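Local coordinates for putative acyl-CoA thioester hydrolase YbhC (Escherichia coli K-12, PDB 3GRH), which is a putative thioesterase, an outer membrane lipoprotein of the pectinesterase family that neither binds pectin nor has pectinesterase activity, at residues 75-80 and 87-92; 95-100 and 170-175; 100-103 and 107-110; 159-162 and 166-169; 194-199 and 208-213. All coordinates share one frame; numbering follows the deposited sequence.

Contact 1. Residues 75-80 and 87-92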
# COMPACT_ATOMS: atom_id res chain seq x y z
N PRO A 75 -23.84 12.64 5.87
CA PRO A 75 -22.59 13.10 5.28
C PRO A 75 -22.59 14.54 4.81
O PRO A 75 -23.63 15.17 4.67
CB PRO A 75 -22.43 12.19 4.07
CG PRO A 75 -23.84 11.74 3.76
CD PRO A 75 -24.59 11.71 5.02
N ASP A 76 -21.39 15.07 4.58
CA ASP A 76 -21.24 16.42 4.07
C ASP A 76 -21.56 16.49 2.59
O ASP A 76 -22.12 17.52 2.14
CB ASP A 76 -19.84 16.95 4.32
CG ASP A 76 -19.54 17.09 5.80
OD1 ASP A 76 -20.08 18.03 6.41
OD2 ASP A 76 -18.79 16.29 6.39
N PHE A 77 -21.17 15.46 1.87
CA PHE A 77 -21.37 15.35 0.43
C PHE A 77 -21.77 13.94 0.07
O PHE A 77 -21.44 12.98 0.76
CB PHE A 77 -20.08 15.69 -0.30
CG PHE A 77 -19.55 17.03 0.04
CD1 PHE A 77 -20.09 18.14 -0.57
CD2 PHE A 77 -18.60 17.21 1.02
CE1 PHE A 77 -19.66 19.44 -0.24
CE2 PHE A 77 -18.15 18.47 1.33
CZ PHE A 77 -18.67 19.58 0.71
N VAL A 78 -22.59 13.86 -0.99
CA VAL A 78 -23.02 12.58 -1.52
C VAL A 78 -22.77 12.48 -3.02
O VAL A 78 -23.32 13.30 -3.76
CB VAL A 78 -24.49 12.31 -1.30
CG1 VAL A 78 -24.79 10.91 -1.79
CG2 VAL A 78 -24.83 12.42 0.20
N VAL A 79 -22.05 11.45 -3.46
CA VAL A 79 -21.75 11.25 -4.86
C VAL A 79 -22.63 10.13 -5.33
O VAL A 79 -22.77 9.09 -4.66
CB VAL A 79 -20.27 10.90 -5.06
CG1 VAL A 79 -20.00 10.69 -6.50
CG2 VAL A 79 -19.31 11.95 -4.50
N GLY A 80 -23.26 10.32 -6.49
CA GLY A 80 -24.20 9.36 -6.96
C GLY A 80 -24.62 9.68 -8.36
O GLY A 80 -24.15 10.66 -8.95
N VAL A 87 -28.18 13.32 -3.74
CA VAL A 87 -26.88 13.42 -4.42
C VAL A 87 -26.51 14.89 -4.55
O VAL A 87 -27.37 15.72 -4.95
CB VAL A 87 -26.93 12.76 -5.82
CG1 VAL A 87 -25.75 13.09 -6.63
CG2 VAL A 87 -27.11 11.24 -5.70
N THR A 88 -25.26 15.21 -4.19
CA THR A 88 -24.71 16.55 -4.34
C THR A 88 -23.83 16.63 -5.60
O THR A 88 -23.77 17.66 -6.24
CB THR A 88 -23.93 17.02 -3.03
OG1 THR A 88 -22.85 16.15 -2.72
CG2 THR A 88 -24.82 17.02 -1.82
N HIS A 89 -23.15 15.56 -5.94
CA HIS A 89 -22.14 15.58 -7.00
C HIS A 89 -22.15 14.30 -7.78
O HIS A 89 -22.52 13.29 -7.24
CB HIS A 89 -20.79 15.70 -6.33
CG HIS A 89 -20.57 17.02 -5.69
ND1 HIS A 89 -20.91 17.28 -4.38
CD2 HIS A 89 -20.10 18.18 -6.20
CE1 HIS A 89 -20.67 18.56 -4.13
NE2 HIS A 89 -20.15 19.11 -5.20
N THR A 90 -21.75 14.31 -9.03
CA THR A 90 -21.80 13.09 -9.86
C THR A 90 -20.42 12.48 -10.09
O THR A 90 -20.29 11.40 -10.71
CB THR A 90 -22.48 13.35 -11.18
OG1 THR A 90 -21.85 14.48 -11.79
CG2 THR A 90 -23.99 13.66 -10.93
N THR A 91 -19.39 13.19 -9.69
CA THR A 91 -18.04 12.63 -9.74
C THR A 91 -17.41 12.82 -8.39
O THR A 91 -17.76 13.71 -7.63
CB THR A 91 -17.08 13.28 -10.77
OG1 THR A 91 -16.69 14.61 -10.38
CG2 THR A 91 -17.67 13.28 -12.11
N ILE A 92 -16.45 11.94 -8.11
CA ILE A 92 -15.86 11.95 -6.79
C ILE A 92 -14.91 13.11 -6.65
O ILE A 92 -14.90 13.83 -5.61
CB ILE A 92 -15.14 10.64 -6.47
CG1 ILE A 92 -16.17 9.47 -6.58
CG2 ILE A 92 -14.45 10.76 -5.17
CD1 ILE A 92 -15.59 8.15 -6.45
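Thr88 grips the backbone of Val78 with both its hydroxyl and its own N-H. Val78 N donates a hydrogen bond to Thr88 OG1 at 2.9 Å, while Val78 O accepts from two backbone N-H groups, Thr88 N at 2.8 Å and His89 N at 3.1 Å. Two residues further on, Gly80 N donates to His89 O at 3.2 Å, and the same oxygen lies against the CA of Val79. Val79 and His89 thus form a single backbone bridge. Gly80 lets Val87 close in, since a CB there would run into Val87 CG2.

This clasp lies at the first rung of the right-handed parallel beta-helix of the pectinesterase fold, joining strand 77-79 to the chain that leads into helix 92-100. With chi1 of 60°, Thr88 OG1 sits between its own backbone N and carbonyl carbon, where it also shares a hydrogen bond with His89 ND1 at 2.8 Å. That bond limits the turning of the imidazole, whose CE1 lies 3.6 Å from Phe77 CD1; the two rings meet obliquely, their planes at 63°. Val79 CG1 packs on Ile92 CG1 at the start of the helix. Further out, Ala98 lies against both Phe77 and His89, Thr91 OG1 caps the helix at Ala94 N, and strand 108-112 pairs with strand 77-79 through Tyr109 and Ala111.

Contact 2. Residues 95-100 and 170-175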
# COMPACT_ATOMS: atom_id res chain seq x y z
N ALA A 95 -16.75 16.28 -5.56
CA ALA A 95 -17.07 16.31 -4.15
C ALA A 95 -15.83 16.58 -3.34
O ALA A 95 -15.90 17.25 -2.36
CB ALA A 95 -17.70 14.95 -3.70
N VAL A 96 -14.72 15.95 -3.66
CA VAL A 96 -13.44 16.25 -2.98
C VAL A 96 -13.10 17.71 -3.09
O VAL A 96 -12.75 18.32 -2.12
CB VAL A 96 -12.28 15.40 -3.53
CG1 VAL A 96 -10.91 15.90 -3.06
CG2 VAL A 96 -12.49 13.91 -3.18
N ASP A 97 -13.19 18.29 -4.30
CA ASP A 97 -12.99 19.70 -4.47
C ASP A 97 -13.91 20.54 -3.62
O ASP A 97 -13.43 21.47 -3.01
CB ASP A 97 -13.15 20.07 -5.93
CG ASP A 97 -12.08 19.51 -6.84
OD1 ASP A 97 -11.12 18.88 -6.37
OD2 ASP A 97 -12.16 19.72 -8.11
N ALA A 98 -15.19 20.16 -3.50
CA ALA A 98 -16.09 20.94 -2.71
C ALA A 98 -15.72 20.89 -1.24
O ALA A 98 -16.01 21.84 -0.51
CB ALA A 98 -17.55 20.47 -2.88
N ALA A 99 -15.16 19.77 -0.81
CA ALA A 99 -14.70 19.64 0.56
C ALA A 99 -13.47 20.51 0.80
O ALA A 99 -13.35 21.21 1.81
CB ALA A 99 -14.36 18.16 0.87
N ILE A 100 -12.54 20.45 -0.11
CA ILE A 100 -11.26 21.17 0.03
C ILE A 100 -11.42 22.68 0.02
O ILE A 100 -10.80 23.36 0.83
CB ILE A 100 -10.27 20.76 -1.05
CG1 ILE A 100 -9.91 19.31 -0.93
CG2 ILE A 100 -8.98 21.66 -0.97
CD1 ILE A 100 -9.17 18.94 0.30
N GLY A 170 -6.32 26.69 -10.21
CA GLY A 170 -7.42 27.25 -9.43
C GLY A 170 -8.45 26.25 -9.01
O GLY A 170 -9.32 26.58 -8.17
N LYS A 171 -8.42 25.02 -9.53
CA LYS A 171 -9.21 24.00 -8.87
C LYS A 171 -8.28 23.27 -7.91
O LYS A 171 -7.07 23.28 -8.09
CB LYS A 171 -9.88 23.02 -9.86
CG LYS A 171 -10.89 23.59 -10.84
CD LYS A 171 -11.49 22.45 -11.68
CE LYS A 171 -12.53 22.88 -12.66
NZ LYS A 171 -13.43 21.70 -13.03
N PRO A 172 -8.85 22.63 -6.85
CA PRO A 172 -8.05 21.82 -6.01
C PRO A 172 -7.35 20.68 -6.81
O PRO A 172 -7.80 20.16 -7.86
CB PRO A 172 -9.07 21.19 -5.01
CG PRO A 172 -10.14 22.24 -4.97
CD PRO A 172 -10.22 22.70 -6.42
N ALA A 173 -6.19 20.36 -6.32
CA ALA A 173 -5.43 19.26 -6.84
C ALA A 173 -4.70 19.66 -8.08
O ALA A 173 -4.02 18.84 -8.70
CB ALA A 173 -6.29 17.92 -7.09
N TRP A 174 -4.78 20.92 -8.49
CA TRP A 174 -3.94 21.36 -9.61
C TRP A 174 -2.47 21.02 -9.46
O TRP A 174 -1.84 20.60 -10.42
CB TRP A 174 -4.07 22.87 -9.83
CG TRP A 174 -3.21 23.34 -10.98
CD1 TRP A 174 -2.12 24.07 -10.90
CD2 TRP A 174 -3.37 22.97 -12.35
NE1 TRP A 174 -1.59 24.27 -12.16
CE2 TRP A 174 -2.34 23.58 -13.07
CE3 TRP A 174 -4.29 22.18 -13.04
CZ2 TRP A 174 -2.21 23.43 -14.45
CZ3 TRP A 174 -4.18 22.06 -14.41
CH2 TRP A 174 -3.14 22.65 -15.08
N TYR A 175 -1.92 21.28 -8.27
CA TYR A 175 -0.49 21.09 -8.10
C TYR A 175 -0.12 19.63 -8.38
O TYR A 175 1.00 19.34 -8.85
CB TYR A 175 -0.04 21.56 -6.73
CG TYR A 175 -0.35 20.64 -5.60
CD1 TYR A 175 0.59 19.72 -5.17
CD2 TYR A 175 -1.52 20.76 -4.88
CE1 TYR A 175 0.29 18.84 -4.15
CE2 TYR A 175 -1.81 19.92 -3.80
CZ TYR A 175 -0.90 18.96 -3.42
OH TYR A 175 -1.22 18.12 -2.38
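Pro172 rests its ring on the side chain of Asp97, and the contact between these segments is van der Waals packing. The ring slants across the acid and touches it from CB to the carboxylate: Pro172 CG is 3.8 Å from Asp97 CB, Pro172 CD is 3.7 Å from Asp97 CG, and Pro172 CB comes within 3.4 Å of Asp97 OD1. A second apolar touch comes from Ile100, one helical turn on, whose CG2 branch reaches Pro172 CB at 4.1 Å. Its CG1 branch is turned beside the backbone N (chi1 -64°), leaving CG2 beside the carbonyl carbon for the proline.

The contact joins helix 92-100, which caps the N-terminal end of the parallel beta-helix, to the turn that enters helix 174-181. That turn, from Lys171 to Trp174, is a type II beta turn with Pro172 and Ala173 at its corners, closed by a weak bond from Trp174 N to Lys171 O at 3.3 Å.

The polar partners lie elsewhere. Asp97 OD1 is hydrogen-bonded to Gln93 one turn earlier in the helix, and Lys171 NZ to the carbonyl of Gly165. Between Asp97 OD2 and Lys171 NZ there remain 5.5 Å, so any attraction is probably a modest, long-range one. With an alanine in place of Asp97, the proline ring would probably lose much of its support and Gln93 its carboxylate partner.

Contact 3. Residues 100-103 and 107-110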
# COMPACT_ATOMS: atom_id res chain seq x y z
N ILE A 100 -12.54 20.45 -0.11
CA ILE A 100 -11.26 21.17 0.03
C ILE A 100 -11.42 22.68 0.02
O ILE A 100 -10.80 23.36 0.83
CB ILE A 100 -10.27 20.76 -1.05
CG1 ILE A 100 -9.91 19.31 -0.93
CG2 ILE A 100 -8.98 21.66 -0.97
CD1 ILE A 100 -9.17 18.94 0.30
N ILE A 101 -12.29 23.19 -0.83
CA ILE A 101 -12.47 24.67 -0.94
C ILE A 101 -12.95 25.28 0.37
O ILE A 101 -12.84 26.50 0.55
CB ILE A 101 -13.28 25.13 -2.14
CG1 ILE A 101 -14.68 24.57 -2.17
CG2 ILE A 101 -12.52 24.72 -3.44
CD1 ILE A 101 -15.69 25.28 -3.15
N LYS A 102 -13.54 24.51 1.26
CA LYS A 102 -14.00 25.07 2.54
C LYS A 102 -12.87 25.55 3.46
O LYS A 102 -13.11 26.34 4.37
CB LYS A 102 -14.83 24.04 3.29
CG LYS A 102 -16.16 23.73 2.68
CD LYS A 102 -16.92 22.99 3.73
CE LYS A 102 -18.14 22.27 3.23
NZ LYS A 102 -18.58 21.36 4.36
N ARG A 103 -11.67 25.01 3.26
CA ARG A 103 -10.48 25.36 4.04
C ARG A 103 -10.68 25.17 5.51
O ARG A 103 -10.26 25.99 6.32
CB ARG A 103 -9.99 26.77 3.75
CG ARG A 103 -10.14 27.14 2.33
CD ARG A 103 -9.16 26.49 1.42
NE ARG A 103 -9.50 26.83 0.04
CZ ARG A 103 -8.97 26.27 -1.05
NH1 ARG A 103 -8.03 25.34 -0.95
NH2 ARG A 103 -9.39 26.66 -2.26
N ARG A 107 -12.96 17.42 9.99
CA ARG A 107 -13.08 16.29 9.06
C ARG A 107 -14.37 16.35 8.25
O ARG A 107 -15.47 16.68 8.81
CB ARG A 107 -13.05 14.96 9.83
CG ARG A 107 -13.22 13.82 9.00
CD ARG A 107 -12.96 12.49 9.70
NE ARG A 107 -11.57 12.36 10.05
CZ ARG A 107 -10.59 12.06 9.18
NH1 ARG A 107 -10.84 11.84 7.91
NH2 ARG A 107 -9.36 12.07 9.60
N GLN A 108 -14.27 16.07 6.94
CA GLN A 108 -15.43 16.03 6.06
C GLN A 108 -15.65 14.68 5.53
O GLN A 108 -14.67 13.98 5.28
CB GLN A 108 -15.28 16.99 4.93
CG GLN A 108 -15.11 18.32 5.49
CD GLN A 108 -15.03 19.32 4.48
OE1 GLN A 108 -16.05 19.79 3.99
NE2 GLN A 108 -13.82 19.73 4.18
N TYR A 109 -16.91 14.31 5.41
CA TYR A 109 -17.33 12.98 5.02
C TYR A 109 -18.06 13.02 3.69
O TYR A 109 -19.01 13.78 3.54
CB TYR A 109 -18.27 12.43 6.08
CG TYR A 109 -17.60 12.18 7.39
CD1 TYR A 109 -17.09 10.95 7.68
CD2 TYR A 109 -17.55 13.18 8.36
CE1 TYR A 109 -16.47 10.72 8.87
CE2 TYR A 109 -16.94 12.92 9.60
CZ TYR A 109 -16.38 11.69 9.79
OH TYR A 109 -15.78 11.29 10.97
N ILE A 110 -17.60 12.18 2.76
CA ILE A 110 -18.14 12.08 1.43
C ILE A 110 -18.64 10.68 1.26
O ILE A 110 -17.88 9.72 1.29
CB ILE A 110 -17.10 12.39 0.35
CG1 ILE A 110 -16.58 13.79 0.53
CG2 ILE A 110 -17.74 12.22 -1.07
CD1 ILE A 110 -15.27 14.11 -0.28
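Lys102 crosses the end of Gln108 obliquely, laying the last part of its chain over the amide oxygen. The bond is from Lys102 NZ to Gln108 OE1 at 3.0 Å, and it leaves the carbonyl plane by 28°, with an angle of 149° at the oxygen. Lys102 CD and Lys102 CE are each 3.3 Å from that same OE1, so the methylenes pass beside the oxygen before the ammonium group reaches it. Both chains run extended beyond CG, and both put CG beside the backbone N; in Gln108 this turn (chi1 -59°) sends the amide toward the lysine.

The other end of the amide fixes its rotation: Gln108 NE2 donates to the carbonyl oxygen of Ala99, near the end of helix 92-100. The buried amide is therefore used at both its oxygen and its nitrogen, and Phe77 packs against both Gln108 and Lys102. On the helix side, Arg103 N donates to Ile100 O at 3.1 Å, closing the type I beta turn in which the helix ends, and Arg103, its last residue, leaves helical geometry with positive phi.

Here the capping helix at the N-terminal end of the right-handed parallel beta-helix passes into strand 108-112, and the side chain of that strand's first residue ties the two together.

Contact 4. Residues 159-162 and 166-169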
# COMPACT_ATOMS: atom_id res chain seq x y z
N HIS A 159 -4.99 13.22 -21.85
CA HIS A 159 -6.28 13.00 -22.45
C HIS A 159 -7.20 12.17 -21.57
O HIS A 159 -8.34 12.57 -21.29
CB HIS A 159 -6.14 12.39 -23.84
CG HIS A 159 -7.46 12.26 -24.51
ND1 HIS A 159 -8.09 13.35 -25.06
CD2 HIS A 159 -8.28 11.20 -24.69
CE1 HIS A 159 -9.26 12.97 -25.55
NE2 HIS A 159 -9.39 11.67 -25.36
N ASP A 160 -6.64 11.10 -21.02
CA ASP A 160 -7.39 10.14 -20.22
C ASP A 160 -7.71 10.65 -18.86
O ASP A 160 -8.78 10.33 -18.30
CB ASP A 160 -6.62 8.83 -20.12
CG ASP A 160 -6.63 8.03 -21.43
OD1 ASP A 160 -7.08 8.57 -22.48
OD2 ASP A 160 -6.05 6.94 -21.40
N VAL A 161 -6.78 11.40 -18.24
CA VAL A 161 -6.95 11.93 -16.87
C VAL A 161 -7.76 13.23 -16.80
O VAL A 161 -8.56 13.40 -15.86
CB VAL A 161 -5.55 12.17 -16.26
CG1 VAL A 161 -5.62 12.91 -14.95
CG2 VAL A 161 -4.91 10.78 -16.01
N ASN A 162 -7.63 14.06 -17.83
CA ASN A 162 -8.25 15.39 -17.83
C ASN A 162 -9.13 15.76 -18.95
O ASN A 162 -8.81 16.67 -19.70
CB ASN A 162 -7.14 16.39 -17.63
CG ASN A 162 -7.65 17.78 -17.29
OD1 ASN A 162 -8.72 17.92 -16.74
ND2 ASN A 162 -6.83 18.78 -17.54
N LYS A 166 -11.49 18.97 -15.92
CA LYS A 166 -11.51 18.37 -14.61
C LYS A 166 -10.46 19.00 -13.70
O LYS A 166 -10.72 19.26 -12.52
CB LYS A 166 -11.23 16.88 -14.76
CG LYS A 166 -11.36 16.15 -13.52
CD LYS A 166 -11.28 14.66 -13.75
CE LYS A 166 -11.41 13.88 -12.42
NZ LYS A 166 -11.59 12.38 -12.71
N TYR A 167 -9.27 19.18 -14.23
CA TYR A 167 -8.15 19.80 -13.52
C TYR A 167 -7.78 21.04 -14.29
O TYR A 167 -7.54 21.02 -15.50
CB TYR A 167 -6.94 18.84 -13.41
CG TYR A 167 -7.28 17.57 -12.71
CD1 TYR A 167 -7.43 17.53 -11.33
CD2 TYR A 167 -7.43 16.38 -13.42
CE1 TYR A 167 -7.82 16.40 -10.72
CE2 TYR A 167 -7.76 15.23 -12.81
CZ TYR A 167 -7.95 15.21 -11.43
OH TYR A 167 -8.34 14.07 -10.79
N MET A 168 -7.80 22.16 -13.58
CA MET A 168 -7.46 23.47 -14.10
C MET A 168 -6.78 24.27 -12.98
O MET A 168 -6.98 24.00 -11.81
CB MET A 168 -8.71 24.26 -14.49
CG MET A 168 -9.70 23.58 -15.36
SD MET A 168 -10.90 24.76 -15.95
CE MET A 168 -9.97 25.58 -17.30
N PRO A 169 -5.94 25.23 -13.32
CA PRO A 169 -5.36 26.07 -12.32
C PRO A 169 -6.49 26.66 -11.49
O PRO A 169 -7.54 27.06 -11.99
CB PRO A 169 -4.65 27.14 -13.13
CG PRO A 169 -4.42 26.55 -14.40
CD PRO A 169 -5.51 25.61 -14.66
O HOH W 1 -10.05 11.39 -14.79
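Asn162 uses its amide like a backbone group, gripping Tyr167 at both its N-H and its carbonyl. Tyr167 N donates to Asn162 OD1 at 2.9 Å in a nearly straight bond (167° at the hydrogen), although it comes from above the carbonyl plane of the amide. In return Asn162 ND2 donates to Tyr167 O at 3.1 Å, lying in that carbonyl's plane on a lone pair. CG stands anti to its own N (chi1 -167°), which carries the amide across to the other chain.

A water makes a further bridge: it donates to Val161 O at 2.7 Å and accepts from Lys166 NZ at 2.8 Å, and the lysine also bonds the carbonyl of Thr120.

All this closes the short loop leaving helix 154-161, part of a long excursion from the beta-helix that packs against strand 115-123. An alanine at Asn162 would remove both side-chain hydrogen bonds and would probably leave the N-H and carbonyl of Tyr167 without these mates and the loop freer to move.

Beyond the polar grip, Val161 CG1 touches Tyr167 CE2 at 3.8 Å, and Val161 O lies 3.6 Å from that same carbon, at the ring edge. Lys166 CG sits over one face, toward the rim. Tyr122 stacks on the Tyr167 ring, and Tyr167 OH is held by Gln93 and Thr120.

Contact 5. Residues 194-199 and 208-213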
# COMPACT_ATOMS: atom_id res chain seq x y z
N ALA A 194 -1.31 6.53 -10.89
CA ALA A 194 -2.36 6.21 -9.92
C ALA A 194 -3.73 6.65 -10.29
O ALA A 194 -3.89 7.83 -10.67
CB ALA A 194 -1.98 6.76 -8.46
N VAL A 195 -4.73 5.81 -10.05
CA VAL A 195 -6.14 6.20 -10.24
C VAL A 195 -6.56 7.11 -9.10
O VAL A 195 -7.22 8.11 -9.29
CB VAL A 195 -7.06 4.94 -10.33
CG1 VAL A 195 -8.53 5.38 -10.40
CG2 VAL A 195 -6.63 4.07 -11.53
N PHE A 196 -6.26 6.69 -7.87
CA PHE A 196 -6.61 7.40 -6.66
C PHE A 196 -5.29 7.79 -6.04
O PHE A 196 -4.49 6.93 -5.69
CB PHE A 196 -7.42 6.48 -5.72
CG PHE A 196 -8.11 7.16 -4.65
CD1 PHE A 196 -9.51 7.26 -4.64
CD2 PHE A 196 -7.44 7.76 -3.66
CE1 PHE A 196 -10.15 7.90 -3.64
CE2 PHE A 196 -8.13 8.49 -2.63
CZ PHE A 196 -9.49 8.52 -2.66
N TRP A 197 -5.06 9.09 -5.90
CA TRP A 197 -3.81 9.61 -5.31
C TRP A 197 -4.15 10.63 -4.29
O TRP A 197 -4.82 11.60 -4.54
CB TRP A 197 -2.99 10.26 -6.39
CG TRP A 197 -1.75 10.96 -6.00
CD1 TRP A 197 -1.08 10.86 -4.82
CD2 TRP A 197 -0.96 11.85 -6.82
NE1 TRP A 197 0.03 11.67 -4.84
CE2 TRP A 197 0.08 12.32 -6.03
CE3 TRP A 197 -1.14 12.40 -8.09
CZ2 TRP A 197 1.02 13.22 -6.50
CZ3 TRP A 197 -0.19 13.23 -8.57
CH2 TRP A 197 0.85 13.66 -7.79
N SER A 198 -3.75 10.32 -3.07
CA SER A 198 -3.96 11.22 -1.93
C SER A 198 -2.69 11.71 -1.32
O SER A 198 -1.79 10.93 -1.13
CB SER A 198 -4.74 10.52 -0.88
OG SER A 198 -4.96 11.33 0.27
N GLN A 199 -2.65 13.03 -1.04
CA GLN A 199 -1.66 13.58 -0.15
C GLN A 199 -2.28 14.07 1.14
O GLN A 199 -1.65 14.78 1.94
CB GLN A 199 -0.94 14.73 -0.80
CG GLN A 199 -0.29 14.32 -2.09
CD GLN A 199 0.89 15.14 -2.33
OE1 GLN A 199 0.84 16.38 -2.17
NE2 GLN A 199 2.01 14.48 -2.58
N LEU A 208 -15.27 0.50 -0.27
CA LEU A 208 -15.25 0.81 -1.69
C LEU A 208 -14.12 0.05 -2.37
O LEU A 208 -13.35 -0.61 -1.72
CB LEU A 208 -15.13 2.27 -2.00
CG LEU A 208 -14.15 3.09 -1.23
CD1 LEU A 208 -12.76 2.88 -1.78
CD2 LEU A 208 -14.52 4.51 -1.25
N THR A 209 -14.11 0.13 -3.70
CA THR A 209 -13.15 -0.58 -4.54
C THR A 209 -12.44 0.44 -5.36
O THR A 209 -13.05 1.29 -5.96
CB THR A 209 -13.82 -1.62 -5.48
OG1 THR A 209 -14.43 -2.59 -4.60
CG2 THR A 209 -12.80 -2.33 -6.37
N ILE A 210 -11.12 0.30 -5.41
CA ILE A 210 -10.28 1.18 -6.27
C ILE A 210 -9.46 0.27 -7.18
O ILE A 210 -8.85 -0.66 -6.71
CB ILE A 210 -9.35 2.04 -5.50
CG1 ILE A 210 -10.13 3.06 -4.63
CG2 ILE A 210 -8.44 2.77 -6.49
CD1 ILE A 210 -9.33 3.65 -3.46
N GLU A 211 -9.56 0.48 -8.50
CA GLU A 211 -8.97 -0.47 -9.48
C GLU A 211 -8.26 0.37 -10.55
O GLU A 211 -8.82 1.31 -11.08
CB GLU A 211 -10.06 -1.35 -10.08
CG GLU A 211 -9.57 -2.38 -11.06
CD GLU A 211 -10.55 -3.45 -11.42
OE1 GLU A 211 -11.11 -4.07 -10.47
OE2 GLU A 211 -10.71 -3.73 -12.63
N ASN A 212 -7.04 -0.02 -10.86
CA ASN A 212 -6.42 0.37 -12.14
C ASN A 212 -6.77 -0.71 -13.14
O ASN A 212 -6.35 -1.84 -12.99
CB ASN A 212 -4.93 0.65 -12.01
CG ASN A 212 -4.39 1.33 -13.20
OD1 ASN A 212 -4.72 0.91 -14.31
ND2 ASN A 212 -3.46 2.29 -13.03
N THR A 213 -7.64 -0.32 -14.04
CA THR A 213 -8.36 -1.27 -14.89
C THR A 213 -7.48 -1.64 -16.11
O THR A 213 -7.95 -2.38 -17.02
CB THR A 213 -9.69 -0.69 -15.32
OG1 THR A 213 -9.51 0.59 -15.94
CG2 THR A 213 -10.60 -0.42 -14.13
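The apolar interior of the right-handed parallel beta-helix, the fold of the pectinesterase family, is where Phe196 and Ile210 meet. Both side chains point inward from different strands of the coil, 196-198 and 208-212, and cross at about a right angle. Ile210 CD1 does most of the touching, 3.8 Å from Phe196 CD1 and 3.9 Å from Phe196 CG, while the other branch, Ile210 CG2, lies 3.9 Å from Phe196 CB. With its ring anti to the backbone N (chi1 -165°), Phe196 brings CB and the near side of the ring against the isoleucine.

Val195 fills the next place along. Its CG2 methyl lies 3.6 Å from Glu211 O and 3.8 Å from both Asn212 CA and Asn212 CB, so a branched side chain here packs on backbone and on the base of a polar side chain. The buried amide of Asn212 is satisfied elsewhere: ND2 donates to the carbonyls of Val226 and Leu148, and OD1 accepts from Leu214 N.

The two strands face each other with their side chains, their CA atoms 7.2 Å apart at Phe196 and Ile210, and take their backbone partners from neighbouring coils. Strand 196-198 pairs with Val121 of strand 115-123 and with strand 228-230. Trp197 turns outward onto helix 174-181, while Thr209 and Glu211 lie against Leu243 of strand 240-243.

Overall arrangement
Contact 5 is the buried one, lying closest to the centre of the chain and made mostly by apolar side chains packing between two stretches of the beta-helix. Contacts 1 to 4 are partly buried and sit toward the N-terminal end. Contacts 1, 2 and 3 share the helix 92-100 region: contact 1 leads into it through backbone bonds, contact 2 packs on its flank, and contact 3 fastens its end by one side-chain bond, with Ile100 common to the last two. Strands 77-79 and 108-112 pair between contacts 1 and 3. Contact 4, held by side-chain amide hydrogen bonds and one bridging water, touches contact 2 through Trp174, and Tyr175 bonds Gln199, joining contact 2 to contact 5.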